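Local coordinates for protein fiber (Human adenovirus 35, PDB 2QLK) that forms the trimeric head of the viral fibre, the part that attaches the virus to its host receptor, CD46, at residues Pro30-Cys34 / Gly45-Leu49; Gly56-Val62 / Phe203-Thr209; Phe75-Thr79 / Leu185-Pro191; Leu160-Leu166 / Ile179-Leu185. One frame throughout, in Å; residues are numbered along the deposited sequence.

Two sheets pack face to face in this knob, and the four contacts sample their middle and their margins. Interactions 2 and 4 are the buried ones: each zips two neighbouring antiparallel strands of one sheet, interaction 2 in one sheet and interaction 4 in the other, and their side chains meet between the sheets, Phe205 on Ile164 and Tyr207 on Ile179. Interaction 2 also faces the other subunits, which interaction 4 does not touch. Interaction 1 fastens a loop to strand 45-54 with a side-chain amide, and its Leu47 reaches Trp183 of interaction 4. Interaction 3, the most exposed, continues strand 177-186 of interaction 4 into a surface turn, sharing Leu185, with few hydrogen bonds.

Interaction 1: residues Pro30-Cys34 / Gly45-Leu49; sequences PPPNC and GKLTL
A classic beta bulge, with Asn33 and Cys34 both set opposite Gly45, pins the proline-rich loop 30-34 to the start of strand 45-54. The carbonyl oxygen of Gly45 takes two backbone donors: Asn33 N at 2.9 Å, and Cys34 N at 3.3 Å, which comes from above the carbonyl plane. A weak return bond runs from Gly45 N to Cys34 O.

The side chain of Asn33 then does what a second strand's backbone would do. Its OD1 receives the N-H of Leu47 at 3.0 Å in an almost perfectly straight bond (179°), on a lone pair in the carbonyl plane, while ND2 of Asn33 gives a hydrogen to Leu47 O, also at 3.0 Å. With both ends of the amide engaged by one residue, its rotation is fixed. The torsion that allows this places CG between the backbone N and the carbonyl carbon (chi1 59°), bringing the amide alongside the strand, level with Leu47.

In the knob fold this strand belongs to the sheet that also holds strand 57-66, and Leu47 turns inward to touch Val62 and Leu64 of that neighbour and Trp183 of the facing sheet. Cys34 SG lies 4.0 Å from Leu47 CB and also touches Leu84, so the loop reaches into the interior beside the strand. Nearer the surface, the extended chain of Lys46 runs alongside the Pro32 ring, its CE 3.9 Å from Pro32 CD. Pro30 points its ring at the strand, CG 3.8 Å from Leu47 O, and crosses the Thr48 side chain at about a right angle.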
loop_
_atom_site.group_PDB
_atom_site.type_symbol
_atom_site.label_atom_id
_atom_site.label_comp_id
_atom_site.label_asym_id
_atom_site.label_seq_id
_atom_site.Cartn_x
_atom_site.Cartn_y
_atom_site.Cartn_z
ATOM N N PRO A 30 -19.310 -9.881 7.841
ATOM C CA PRO A 30 -19.735 -10.014 9.235
ATOM C C PRO A 30 -20.988 -9.218 9.546
ATOM O O PRO A 30 -21.378 -8.330 8.789
ATOM C CB PRO A 30 -18.546 -9.462 9.996
ATOM C CG PRO A 30 -18.208 -8.281 9.154
ATOM C CD PRO A 30 -18.252 -8.859 7.739
ATOM N N PRO A 31 -21.646 -9.536 10.672
ATOM C CA PRO A 31 -22.853 -8.808 11.055
ATOM C C PRO A 31 -22.378 -7.499 11.688
ATOM O O PRO A 31 -21.165 -7.288 11.824
ATOM C CB PRO A 31 -23.485 -9.734 12.087
ATOM C CG PRO A 31 -22.275 -10.290 12.789
ATOM C CD PRO A 31 -21.365 -10.631 11.620
ATOM N N PRO A 32 -23.307 -6.591 12.040
ATOM C CA PRO A 32 -22.840 -5.347 12.671
ATOM C C PRO A 32 -21.950 -5.840 13.813
ATOM O O PRO A 32 -22.403 -6.650 14.644
ATOM C CB PRO A 32 -24.128 -4.706 13.172
ATOM C CG PRO A 32 -25.148 -5.139 12.117
ATOM C CD PRO A 32 -24.764 -6.582 11.818
ATOM N N ASN A 33 -20.696 -5.375 13.849
ATOM C CA ASN A 33 -19.747 -5.846 14.841
ATOM C C ASN A 33 -18.972 -4.785 15.625
ATOM O O ASN A 33 -18.145 -5.132 16.467
ATOM C CB ASN A 33 -18.763 -6.807 14.160
ATOM C CG ASN A 33 -18.006 -6.137 13.022
ATOM O OD1 ASN A 33 -18.095 -4.922 12.850
ATOM N ND2 ASN A 33 -17.252 -6.916 12.263
ATOM N N CYS A 34 -19.215 -3.502 15.359
ATOM C CA CYS A 34 -18.513 -2.465 16.117
ATOM C C CYS A 34 -19.429 -1.309 16.479
ATOM O O CYS A 34 -20.533 -1.209 15.977
ATOM C CB CYS A 34 -17.285 -1.965 15.348
ATOM S SG CYS A 34 -17.647 -1.288 13.749
ATOM N N GLY A 45 -21.972 -0.481 13.033
ATOM C CA GLY A 45 -21.082 -0.514 11.904
ATOM C C GLY A 45 -20.567 -1.901 11.599
ATOM O O GLY A 45 -20.586 -2.791 12.463
ATOM N N LYS A 46 -20.122 -2.087 10.356
ATOM C CA LYS A 46 -19.560 -3.364 9.923
ATOM C C LYS A 46 -18.117 -3.174 9.503
ATOM O O LYS A 46 -17.826 -2.613 8.457
ATOM C CB LYS A 46 -20.356 -3.937 8.755
ATOM C CG LYS A 46 -21.785 -4.280 9.115
ATOM C CD LYS A 46 -22.606 -4.614 7.870
ATOM C CE LYS A 46 -23.982 -5.192 8.249
ATOM N NZ LYS A 46 -24.901 -5.346 7.065
ATOM N N LEU A 47 -17.217 -3.636 10.343
ATOM C CA LEU A 47 -15.807 -3.524 10.072
ATOM C C LEU A 47 -15.241 -4.821 9.514
ATOM O O LEU A 47 -15.401 -5.896 10.100
ATOM C CB LEU A 47 -15.086 -3.153 11.361
ATOM C CG LEU A 47 -13.554 -3.186 11.258
ATOM C CD1 LEU A 47 -13.047 -1.853 10.624
ATOM C CD2 LEU A 47 -12.947 -3.398 12.671
ATOM N N THR A 48 -14.604 -4.717 8.359
ATOM C CA THR A 48 -13.950 -5.861 7.721
ATOM C C THR A 48 -12.456 -5.603 7.908
ATOM O O THR A 48 -11.884 -4.646 7.354
ATOM C CB THR A 48 -14.243 -5.934 6.211
ATOM O OG1 THR A 48 -15.649 -6.127 6.007
ATOM C CG2 THR A 48 -13.446 -7.078 5.551
ATOM N N LEU A 49 -11.834 -6.451 8.707
ATOM C CA LEU A 49 -10.430 -6.346 8.983
ATOM C C LEU A 49 -9.828 -7.703 8.699
ATOM O O LEU A 49 -10.325 -8.707 9.204
ATOM C CB LEU A 49 -10.208 -6.019 10.450
ATOM C CG LEU A 49 -8.765 -6.083 10.943
ATOM C CD1 LEU A 49 -7.903 -4.986 10.286
ATOM C CD2 LEU A 49 -8.796 -5.901 12.446
#

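Interaction 2: residues Gly56-Val62 / Phe203-Thr209; sequences GLVNGYV and FFFSYIT
Tyr207 slides its ring under Val58, whose CB sits over one face, 3.8 Å from the ring centroid, in a CH-pi contact offset toward the rim; Val58 CG2 comes to 3.4 Å from Tyr207 CE1. Two residues back, Phe205 does the same to Gly60, with CA of the glycine 3.9 Å from the ring centroid. Both rings have CG between the backbone N and the carbonyl carbon (chi1 57° for Phe205), which lays them across the neighbouring strand. Val62 CG1 then fills in against Phe205 CE1 at 3.8 Å. The Tyr207 hydroxyl bonds to Phe123 O.

On the other face, Tyr61 and Phe204 run side by side with their rings oblique, planes 45° apart, and CD2 of Tyr61 lies at the edge of the Phe204 ring. This face meets the other subunits: Tyr61 OH bonds to Tyr130 OH of the second subunit, and Ile208 packs on Thr48 of the third.

Paired backbone bonds join Val58 with Tyr207, Gly60 with Phe205 and Val62 with Phe203; Gly60 N to Phe205 O is 2.7 Å. The antiparallel ladder, one side toward the facing sheet and the other toward neighbouring subunits, belongs to the beta sandwich of the trimeric adenovirus fibre knob.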
loop_
_atom_site.group_PDB
_atom_site.type_symbol
_atom_site.label_atom_id
_atom_site.label_comp_id
_atom_site.label_asym_id
_atom_site.label_seq_id
_atom_site.Cartn_x
_atom_site.Cartn_y
_atom_site.Cartn_z
ATOM N N GLY A 56 8.080 -11.289 9.282
ATOM C CA GLY A 56 8.135 -10.299 10.339
ATOM C C GLY A 56 7.088 -9.220 10.202
ATOM O O GLY A 56 7.029 -8.306 11.030
ATOM N N LEU A 57 6.255 -9.337 9.169
ATOM C CA LEU A 57 5.211 -8.352 8.890
ATOM C C LEU A 57 3.800 -8.880 8.864
ATOM O O LEU A 57 3.560 -9.976 8.405
ATOM C CB LEU A 57 5.445 -7.745 7.522
ATOM C CG LEU A 57 5.936 -6.313 7.343
ATOM C CD1 LEU A 57 6.898 -5.912 8.440
ATOM C CD2 LEU A 57 6.548 -6.222 5.950
ATOM N N VAL A 58 2.863 -8.086 9.356
ATOM C CA VAL A 58 1.466 -8.457 9.253
ATOM C C VAL A 58 0.958 -7.618 8.064
ATOM O O VAL A 58 1.229 -6.414 7.991
ATOM C CB VAL A 58 0.666 -8.075 10.511
ATOM C CG1 VAL A 58 -0.805 -8.306 10.269
ATOM C CG2 VAL A 58 1.124 -8.903 11.697
ATOM N N ASN A 59 0.278 -8.257 7.119
ATOM C CA ASN A 59 -0.293 -7.566 5.968
ATOM C C ASN A 59 -1.760 -7.348 6.293
ATOM O O ASN A 59 -2.503 -8.304 6.505
ATOM C CB ASN A 59 -0.160 -8.397 4.693
ATOM C CG ASN A 59 1.158 -8.163 3.976
ATOM O OD1 ASN A 59 2.089 -7.565 4.530
ATOM N ND2 ASN A 59 1.250 -8.640 2.742
ATOM N N GLY A 60 -2.184 -6.095 6.339
ATOM C CA GLY A 60 -3.564 -5.819 6.681
ATOM C C GLY A 60 -4.450 -5.164 5.648
ATOM O O GLY A 60 -3.985 -4.510 4.706
ATOM N N TYR A 61 -5.749 -5.332 5.861
ATOM C CA TYR A 61 -6.773 -4.781 4.994
ATOM C C TYR A 61 -7.926 -4.336 5.881
ATOM O O TYR A 61 -8.442 -5.101 6.719
ATOM C CB TYR A 61 -7.183 -5.862 3.999
ATOM C CG TYR A 61 -8.353 -5.590 3.106
ATOM C CD1 TYR A 61 -9.633 -5.417 3.644
ATOM C CD2 TYR A 61 -8.212 -5.604 1.731
ATOM C CE1 TYR A 61 -10.751 -5.276 2.824
ATOM C CE2 TYR A 61 -9.328 -5.451 0.887
ATOM C CZ TYR A 61 -10.587 -5.293 1.445
ATOM O OH TYR A 61 -11.692 -5.189 0.650
ATOM N N VAL A 62 -8.361 -3.097 5.706
ATOM C CA VAL A 62 -9.434 -2.617 6.530
ATOM C C VAL A 62 -10.443 -1.735 5.798
ATOM O O VAL A 62 -10.081 -0.800 5.089
ATOM C CB VAL A 62 -8.855 -1.888 7.799
ATOM C CG1 VAL A 62 -8.109 -0.599 7.408
ATOM C CG2 VAL A 62 -9.992 -1.584 8.807
ATOM N N PHE A 203 -8.193 0.215 2.943
ATOM C CA PHE A 203 -6.870 0.766 3.222
ATOM C C PHE A 203 -5.938 -0.411 3.533
ATOM O O PHE A 203 -6.247 -1.256 4.397
ATOM C CB PHE A 203 -6.903 1.713 4.422
ATOM C CG PHE A 203 -5.561 2.320 4.748
ATOM C CD1 PHE A 203 -4.929 3.190 3.854
ATOM C CD2 PHE A 203 -4.880 1.960 5.920
ATOM C CE1 PHE A 203 -3.618 3.683 4.116
ATOM C CE2 PHE A 203 -3.577 2.450 6.187
ATOM C CZ PHE A 203 -2.953 3.301 5.287
ATOM N N PHE A 204 -4.793 -0.441 2.844
ATOM C CA PHE A 204 -3.821 -1.496 3.017
ATOM C C PHE A 204 -2.653 -1.028 3.854
ATOM O O PHE A 204 -2.160 0.093 3.694
ATOM C CB PHE A 204 -3.305 -1.956 1.667
ATOM C CG PHE A 204 -4.350 -2.038 0.627
ATOM C CD1 PHE A 204 -5.463 -2.815 0.816
ATOM C CD2 PHE A 204 -4.216 -1.334 -0.560
ATOM C CE1 PHE A 204 -6.427 -2.902 -0.150
ATOM C CE2 PHE A 204 -5.178 -1.419 -1.530
ATOM C CZ PHE A 204 -6.291 -2.211 -1.327
ATOM N N PHE A 205 -2.173 -1.893 4.733
ATOM C CA PHE A 205 -1.048 -1.493 5.582
ATOM C C PHE A 205 -0.278 -2.714 6.038
ATOM O O PHE A 205 -0.699 -3.851 5.801
ATOM C CB PHE A 205 -1.567 -0.762 6.826
ATOM C CG PHE A 205 -2.549 -1.581 7.647
ATOM C CD1 PHE A 205 -3.875 -1.701 7.250
ATOM C CD2 PHE A 205 -2.137 -2.232 8.808
ATOM C CE1 PHE A 205 -4.788 -2.442 7.979
ATOM C CE2 PHE A 205 -3.037 -2.980 9.554
ATOM C CZ PHE A 205 -4.377 -3.086 9.138
ATOM N N SER A 206 0.865 -2.471 6.662
ATOM C CA SER A 206 1.649 -3.547 7.229
ATOM C C SER A 206 2.268 -3.013 8.524
ATOM O O SER A 206 2.420 -1.786 8.701
ATOM C CB SER A 206 2.774 -3.985 6.297
ATOM O OG SER A 206 2.287 -4.333 5.013
ATOM N N TYR A 207 2.579 -3.930 9.440
ATOM C CA TYR A 207 3.272 -3.578 10.670
ATOM C C TYR A 207 4.124 -4.774 11.113
ATOM O O TYR A 207 3.886 -5.906 10.722
ATOM C CB TYR A 207 2.315 -3.100 11.789
ATOM C CG TYR A 207 1.229 -4.058 12.232
ATOM C CD1 TYR A 207 1.516 -5.163 13.040
ATOM C CD2 TYR A 207 -0.095 -3.841 11.858
ATOM C CE1 TYR A 207 0.488 -6.033 13.473
ATOM C CE2 TYR A 207 -1.129 -4.702 12.276
ATOM C CZ TYR A 207 -0.835 -5.789 13.083
ATOM O OH TYR A 207 -1.869 -6.603 13.507
ATOM N N ILE A 208 5.155 -4.481 11.878
ATOM C CA ILE A 208 6.094 -5.468 12.374
ATOM C C ILE A 208 5.425 -6.259 13.497
ATOM O O ILE A 208 4.889 -5.692 14.454
ATOM C CB ILE A 208 7.339 -4.756 12.888
ATOM C CG1 ILE A 208 7.938 -3.941 11.738
ATOM C CG2 ILE A 208 8.354 -5.787 13.460
ATOM C CD1 ILE A 208 9.074 -3.027 12.160
ATOM N N THR A 209 5.444 -7.572 13.349
ATOM C CA THR A 209 4.804 -8.438 14.316
ATOM C C THR A 209 5.697 -8.841 15.468
ATOM O O THR A 209 6.921 -8.798 15.361
ATOM C CB THR A 209 4.278 -9.714 13.647
ATOM O OG1 THR A 209 3.563 -10.484 14.618
ATOM C CG2 THR A 209 5.424 -10.550 13.093
#

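Interaction 3: residues Phe75-Thr79 / Leu185-Pro191; sequences FTQKT and LNASESP
The Phe75 ring is met obliquely by two aliphatic groups, CD2 of Leu185, 4.0 Å from Phe75 CD1, and CG of Pro191, which comes to 3.7 Å from Phe75 CB. Tyr149 joins the same ring edge-to-face, and Leu160 touches it as well, so the phenyl group is held at the end of the sandwich where strand 177-186 runs out.

Leu185 has CG opposite the backbone N (chi1 166°), and its branch point faces the loop, with CG 3.6 Å from Lys78 O. That carbonyl oxygen also accepts the N-H of Ala187 at 2.8 Å, nearly straight at 172°. Beside it, Thr79 and Asn186 form a non-hydrogen-bonded antiparallel pair, in which Thr79 CA lies 3.2 Å from Leu185 O; Thr79 OG1 adds a weak bond to the same oxygen.

The aliphatic part of Lys78, bent at chi3 (-70°), curls past Ala187 O. A water bridges its NZ to Ser188 OG, by weak bonds on both sides.

The chemistry thus divides by depth: the inner side rests on apolar packing round Phe75, whereas the outer side has one short, nearly straight hydrogen bond, Ala187 N to Lys78 O, and otherwise weak or water-mediated ones, consistent with a turn lying largely at the surface.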
loop_
_atom_site.group_PDB
_atom_site.type_symbol
_atom_site.label_atom_id
_atom_site.label_comp_id
_atom_site.label_asym_id
_atom_site.label_seq_id
_atom_site.Cartn_x
_atom_site.Cartn_y
_atom_site.Cartn_z
ATOM N N PHE A 75 -21.914 11.616 6.962
ATOM C CA PHE A 75 -21.370 12.266 5.782
ATOM C C PHE A 75 -22.278 13.335 5.155
ATOM O O PHE A 75 -22.134 13.650 3.976
ATOM C CB PHE A 75 -20.916 11.207 4.752
ATOM C CG PHE A 75 -19.647 10.452 5.168
ATOM C CD1 PHE A 75 -18.944 10.814 6.320
ATOM C CD2 PHE A 75 -19.151 9.393 4.393
ATOM C CE1 PHE A 75 -17.753 10.127 6.699
ATOM C CE2 PHE A 75 -17.964 8.699 4.762
ATOM C CZ PHE A 75 -17.271 9.067 5.911
ATOM N N THR A 76 -23.222 13.872 5.942
ATOM C CA THR A 76 -24.065 14.979 5.468
ATOM C C THR A 76 -23.377 16.277 5.956
ATOM O O THR A 76 -23.782 17.396 5.619
ATOM C CB THR A 76 -25.502 14.943 6.052
ATOM O OG1 THR A 76 -25.439 14.906 7.483
ATOM C CG2 THR A 76 -26.274 13.734 5.533
ATOM N N GLN A 77 -22.328 16.116 6.750
ATOM C CA GLN A 77 -21.567 17.254 7.267
ATOM C C GLN A 77 -20.198 17.273 6.581
ATOM O O GLN A 77 -19.690 16.229 6.180
ATOM C CB GLN A 77 -21.392 17.123 8.778
ATOM C CG GLN A 77 -20.804 15.795 9.192
ATOM C CD GLN A 77 -21.293 15.320 10.549
ATOM O OE1 GLN A 77 -22.479 15.428 10.863
ATOM N NE2 GLN A 77 -20.382 14.770 11.354
ATOM N N LYS A 78 -19.604 18.452 6.454
ATOM C CA LYS A 78 -18.310 18.582 5.799
ATOM C C LYS A 78 -17.162 17.987 6.616
ATOM O O LYS A 78 -16.072 17.743 6.092
ATOM C CB LYS A 78 -18.023 20.056 5.511
ATOM C CG LYS A 78 -18.167 20.955 6.728
ATOM C CD LYS A 78 -17.590 22.345 6.479
ATOM C CE LYS A 78 -16.065 22.316 6.389
ATOM N NZ LYS A 78 -15.476 23.666 6.160
ATOM N N THR A 79 -17.408 17.749 7.899
ATOM C CA THR A 79 -16.385 17.203 8.769
ATOM C C THR A 79 -16.913 16.004 9.555
ATOM O O THR A 79 -18.076 15.955 9.933
ATOM C CB THR A 79 -15.897 18.272 9.756
ATOM O OG1 THR A 79 -14.728 17.799 10.431
ATOM C CG2 THR A 79 -16.985 18.588 10.783
ATOM N N LEU A 185 -12.910 12.899 7.873
ATOM C CA LEU A 185 -13.393 13.571 6.681
ATOM C C LEU A 185 -13.257 15.082 6.936
ATOM O O LEU A 185 -13.766 15.602 7.926
ATOM C CB LEU A 185 -14.865 13.249 6.425
ATOM C CG LEU A 185 -15.438 14.242 5.382
ATOM C CD1 LEU A 185 -14.885 13.940 3.961
ATOM C CD2 LEU A 185 -16.947 14.189 5.401
ATOM N N ASN A 186 -12.586 15.787 6.042
ATOM C CA ASN A 186 -12.441 17.224 6.205
ATOM C C ASN A 186 -12.592 17.849 4.834
ATOM O O ASN A 186 -11.605 18.087 4.155
ATOM C CB ASN A 186 -11.074 17.548 6.818
ATOM C CG ASN A 186 -10.856 19.033 7.005
ATOM O OD1 ASN A 186 -10.631 19.763 6.040
ATOM N ND2 ASN A 186 -10.931 19.492 8.247
ATOM N N ALA A 187 -13.836 18.112 4.439
ATOM C CA ALA A 187 -14.144 18.670 3.125
ATOM C C ALA A 187 -14.749 20.072 3.139
ATOM O O ALA A 187 -15.223 20.538 4.163
ATOM C CB ALA A 187 -15.090 17.724 2.382
ATOM N N SER A 188 -14.735 20.726 1.982
ATOM C CA SER A 188 -15.284 22.069 1.827
ATOM C C SER A 188 -16.794 21.981 1.706
ATOM O O SER A 188 -17.509 22.932 2.022
ATOM C CB SER A 188 -14.734 22.715 0.568
ATOM O OG SER A 188 -13.334 22.578 0.520
ATOM N N GLU A 189 -17.275 20.840 1.225
ATOM C CA GLU A 189 -18.702 20.613 1.064
ATOM C C GLU A 189 -19.046 19.264 1.682
ATOM O O GLU A 189 -18.164 18.432 1.905
ATOM C CB GLU A 189 -19.081 20.624 -0.420
ATOM C CG GLU A 189 -20.570 20.397 -0.696
ATOM C CD GLU A 189 -21.463 21.536 -0.203
ATOM O OE1 GLU A 189 -21.306 22.674 -0.700
ATOM O OE2 GLU A 189 -22.324 21.291 0.675
ATOM N N SER A 190 -20.324 19.051 1.972
ATOM C CA SER A 190 -20.747 17.785 2.549
ATOM C C SER A 190 -20.890 16.754 1.433
ATOM O O SER A 190 -21.500 17.021 0.391
ATOM C CB SER A 190 -22.076 17.950 3.297
ATOM O OG SER A 190 -23.105 18.358 2.422
ATOM N N PRO A 191 -20.314 15.558 1.625
ATOM C CA PRO A 191 -20.452 14.573 0.547
ATOM C C PRO A 191 -21.885 14.111 0.276
ATOM O O PRO A 191 -22.214 13.771 -0.857
ATOM C CB PRO A 191 -19.511 13.437 0.978
ATOM C CG PRO A 191 -19.322 13.628 2.428
ATOM C CD PRO A 191 -19.336 15.119 2.632
HETATM O O HOH W 1 -13.474 24.089 3.448
#

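Interaction 4: residues Leu160-Leu166 / Ile179-Leu185; sequences LNISIML and IQFEWNL
Ile162 and Trp183 lie side by side, pointing the same way off the antiparallel hairpin of strands 157-166 and 177-186, the middle pair of one sheet of the knob sandwich. In the isoleucine, CG1 opposite its backbone N (chi1 173°) and a near-extended chi2 together carry CD1 over one face of the indole, toward the rim; from there Ile162 CD1 is 3.7 Å from Trp183 CE2.

Ile164 likewise lies beside Phe181, pointing the same way, though its CD1 meets the phenyl ring obliquely, 3.6 Å from CE1 of Phe181. Its other branch, CG2, faces CG2 of Ile179 at 4.2 Å. These residues turn toward strand 203-208 of the facing sheet, where Phe203, Phe205 and Tyr207 receive them.

The opposite face is mostly polar. Asn161 and Asn184 run together with their amide planes nearly coplanar, Ser163 lies beside Glu182, and Gln180 beside Met165, the apolar exception. Glu182 leads away from strand 157-166, and its OE1 hydrogen-bonds NE2 of Gln83 on strand 79-88.

Three hydrogen-bonded pairs lock the register: Asn161 with Asn184, Ser163 with Glu182, and Met165 with Gln180, where Met165 N reaches Gln180 O at 2.9 Å. At the strand end Leu160 crosses Leu185 at a slant, its CD2 3.7 Å from CB of Leu185.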
loop_
_atom_site.group_PDB
_atom_site.type_symbol
_atom_site.label_atom_id
_atom_site.label_comp_id
_atom_site.label_asym_id
_atom_site.label_seq_id
_atom_site.Cartn_x
_atom_site.Cartn_y
_atom_site.Cartn_z
ATOM N N LEU A 160 -10.369 10.435 2.592
ATOM C CA LEU A 160 -10.512 10.281 4.038
ATOM C C LEU A 160 -9.114 10.061 4.560
ATOM O O LEU A 160 -8.356 9.245 4.018
ATOM C CB LEU A 160 -11.384 9.065 4.391
ATOM C CG LEU A 160 -12.866 9.075 3.952
ATOM C CD1 LEU A 160 -13.574 7.749 4.371
ATOM C CD2 LEU A 160 -13.564 10.269 4.611
ATOM N N ASN A 161 -8.744 10.826 5.579
ATOM C CA ASN A 161 -7.428 10.653 6.156
ATOM C C ASN A 161 -7.611 9.483 7.072
ATOM O O ASN A 161 -8.611 9.413 7.783
ATOM C CB ASN A 161 -7.034 11.875 6.970
ATOM C CG ASN A 161 -7.071 13.141 6.151
ATOM O OD1 ASN A 161 -6.251 13.336 5.253
ATOM N ND2 ASN A 161 -8.037 14.005 6.440
ATOM N N ILE A 162 -6.682 8.538 7.042
ATOM C CA ILE A 162 -6.789 7.412 7.943
ATOM C C ILE A 162 -5.503 7.255 8.719
ATOM O O ILE A 162 -4.416 7.389 8.174
ATOM C CB ILE A 162 -7.120 6.066 7.227
ATOM C CG1 ILE A 162 -7.024 4.934 8.263
ATOM C CG2 ILE A 162 -6.145 5.797 6.048
ATOM C CD1 ILE A 162 -7.776 3.723 7.882
ATOM N N SER A 163 -5.647 6.991 10.008
ATOM C CA SER A 163 -4.526 6.801 10.894
ATOM C C SER A 163 -4.699 5.526 11.685
ATOM O O SER A 163 -5.793 5.204 12.161
ATOM C CB SER A 163 -4.413 7.957 11.883
ATOM O OG SER A 163 -3.885 9.112 11.259
ATOM N N ILE A 164 -3.616 4.780 11.801
ATOM C CA ILE A 164 -3.661 3.572 12.585
ATOM C C ILE A 164 -2.621 3.750 13.664
ATOM O O ILE A 164 -1.469 4.057 13.383
ATOM C CB ILE A 164 -3.333 2.355 11.741
ATOM C CG1 ILE A 164 -4.314 2.288 10.564
ATOM C CG2 ILE A 164 -3.354 1.105 12.632
ATOM C CD1 ILE A 164 -4.155 1.046 9.691
ATOM N N MET A 165 -3.040 3.610 14.913
ATOM C CA MET A 165 -2.108 3.769 16.019
ATOM C C MET A 165 -1.886 2.419 16.652
ATOM O O MET A 165 -2.849 1.714 17.017
ATOM C CB MET A 165 -2.667 4.754 17.042
ATOM C CG MET A 165 -1.672 5.113 18.133
ATOM S SD MET A 165 -2.397 6.127 19.437
ATOM C CE MET A 165 -2.469 4.918 20.812
ATOM N N LEU A 166 -0.616 2.036 16.772
ATOM C CA LEU A 166 -0.288 0.733 17.331
ATOM C C LEU A 166 0.121 0.813 18.794
ATOM O O LEU A 166 0.959 1.634 19.164
ATOM C CB LEU A 166 0.826 0.074 16.497
ATOM C CG LEU A 166 0.508 -0.015 14.993
ATOM C CD1 LEU A 166 1.792 -0.278 14.239
ATOM C CD2 LEU A 166 -0.565 -1.088 14.704
ATOM N N ILE A 179 -4.689 -1.659 18.711
ATOM C CA ILE A 179 -4.750 -1.231 17.325
ATOM C C ILE A 179 -5.966 -0.317 17.289
ATOM O O ILE A 179 -7.091 -0.749 17.598
ATOM C CB ILE A 179 -4.999 -2.401 16.371
ATOM C CG1 ILE A 179 -3.857 -3.409 16.476
ATOM C CG2 ILE A 179 -5.139 -1.871 14.926
ATOM C CD1 ILE A 179 -3.953 -4.549 15.465
ATOM N N GLN A 180 -5.723 0.946 16.958
ATOM C CA GLN A 180 -6.767 1.951 16.865
ATOM C C GLN A 180 -6.853 2.488 15.438
ATOM O O GLN A 180 -5.840 2.903 14.874
ATOM C CB GLN A 180 -6.483 3.124 17.795
ATOM C CG GLN A 180 -7.615 4.137 17.815
ATOM C CD GLN A 180 -7.336 5.331 18.726
ATOM O OE1 GLN A 180 -6.667 6.292 18.336
ATOM N NE2 GLN A 180 -7.851 5.269 19.941
ATOM N N PHE A 181 -8.060 2.499 14.872
ATOM C CA PHE A 181 -8.251 2.990 13.504
ATOM C C PHE A 181 -9.002 4.287 13.608
ATOM O O PHE A 181 -9.938 4.402 14.399
ATOM C CB PHE A 181 -9.126 2.017 12.683
ATOM C CG PHE A 181 -8.493 0.673 12.423
ATOM C CD1 PHE A 181 -7.557 0.508 11.387
ATOM C CD2 PHE A 181 -8.802 -0.415 13.225
ATOM C CE1 PHE A 181 -6.934 -0.739 11.169
ATOM C CE2 PHE A 181 -8.186 -1.665 13.017
ATOM C CZ PHE A 181 -7.249 -1.829 11.991
ATOM N N GLU A 182 -8.605 5.277 12.820
ATOM C CA GLU A 182 -9.345 6.512 12.817
ATOM C C GLU A 182 -9.466 7.087 11.404
ATOM O O GLU A 182 -8.468 7.216 10.699
ATOM C CB GLU A 182 -8.701 7.521 13.763
ATOM C CG GLU A 182 -9.524 8.779 13.906
ATOM C CD GLU A 182 -9.096 9.624 15.091
ATOM O OE1 GLU A 182 -9.373 9.212 16.242
ATOM O OE2 GLU A 182 -8.479 10.694 14.865
ATOM N N TRP A 183 -10.696 7.374 10.978
ATOM C CA TRP A 183 -10.960 7.969 9.662
ATOM C C TRP A 183 -11.449 9.393 9.900
ATOM O O TRP A 183 -12.277 9.635 10.774
ATOM C CB TRP A 183 -12.063 7.235 8.914
ATOM C CG TRP A 183 -11.708 5.854 8.476
ATOM C CD1 TRP A 183 -11.267 5.476 7.250
ATOM C CD2 TRP A 183 -11.808 4.662 9.259
ATOM N NE1 TRP A 183 -11.088 4.101 7.203
ATOM C CE2 TRP A 183 -11.417 3.577 8.425
ATOM C CE3 TRP A 183 -12.193 4.398 10.589
ATOM C CZ2 TRP A 183 -11.402 2.248 8.875
ATOM C CZ3 TRP A 183 -12.183 3.076 11.033
ATOM C CH2 TRP A 183 -11.789 2.016 10.176
ATOM N N ASN A 184 -10.967 10.321 9.094
ATOM C CA ASN A 184 -11.339 11.702 9.244
ATOM C C ASN A 184 -11.730 12.309 7.900
ATOM O O ASN A 184 -10.987 12.242 6.913
ATOM C CB ASN A 184 -10.174 12.483 9.835
ATOM C CG ASN A 184 -10.513 13.943 10.059
ATOM O OD1 ASN A 184 -11.209 14.297 11.023
ATOM N ND2 ASN A 184 -10.042 14.801 9.162
ATOM N N LEU A 185 -12.910 12.899 7.873
ATOM C CA LEU A 185 -13.393 13.571 6.681
ATOM C C LEU A 185 -13.257 15.082 6.936
ATOM O O LEU A 185 -13.766 15.602 7.926
ATOM C CB LEU A 185 -14.865 13.249 6.425
ATOM C CG LEU A 185 -15.438 14.242 5.382
ATOM C CD1 LEU A 185 -14.885 13.940 3.961
ATOM C CD2 LEU A 185 -16.947 14.189 5.401
#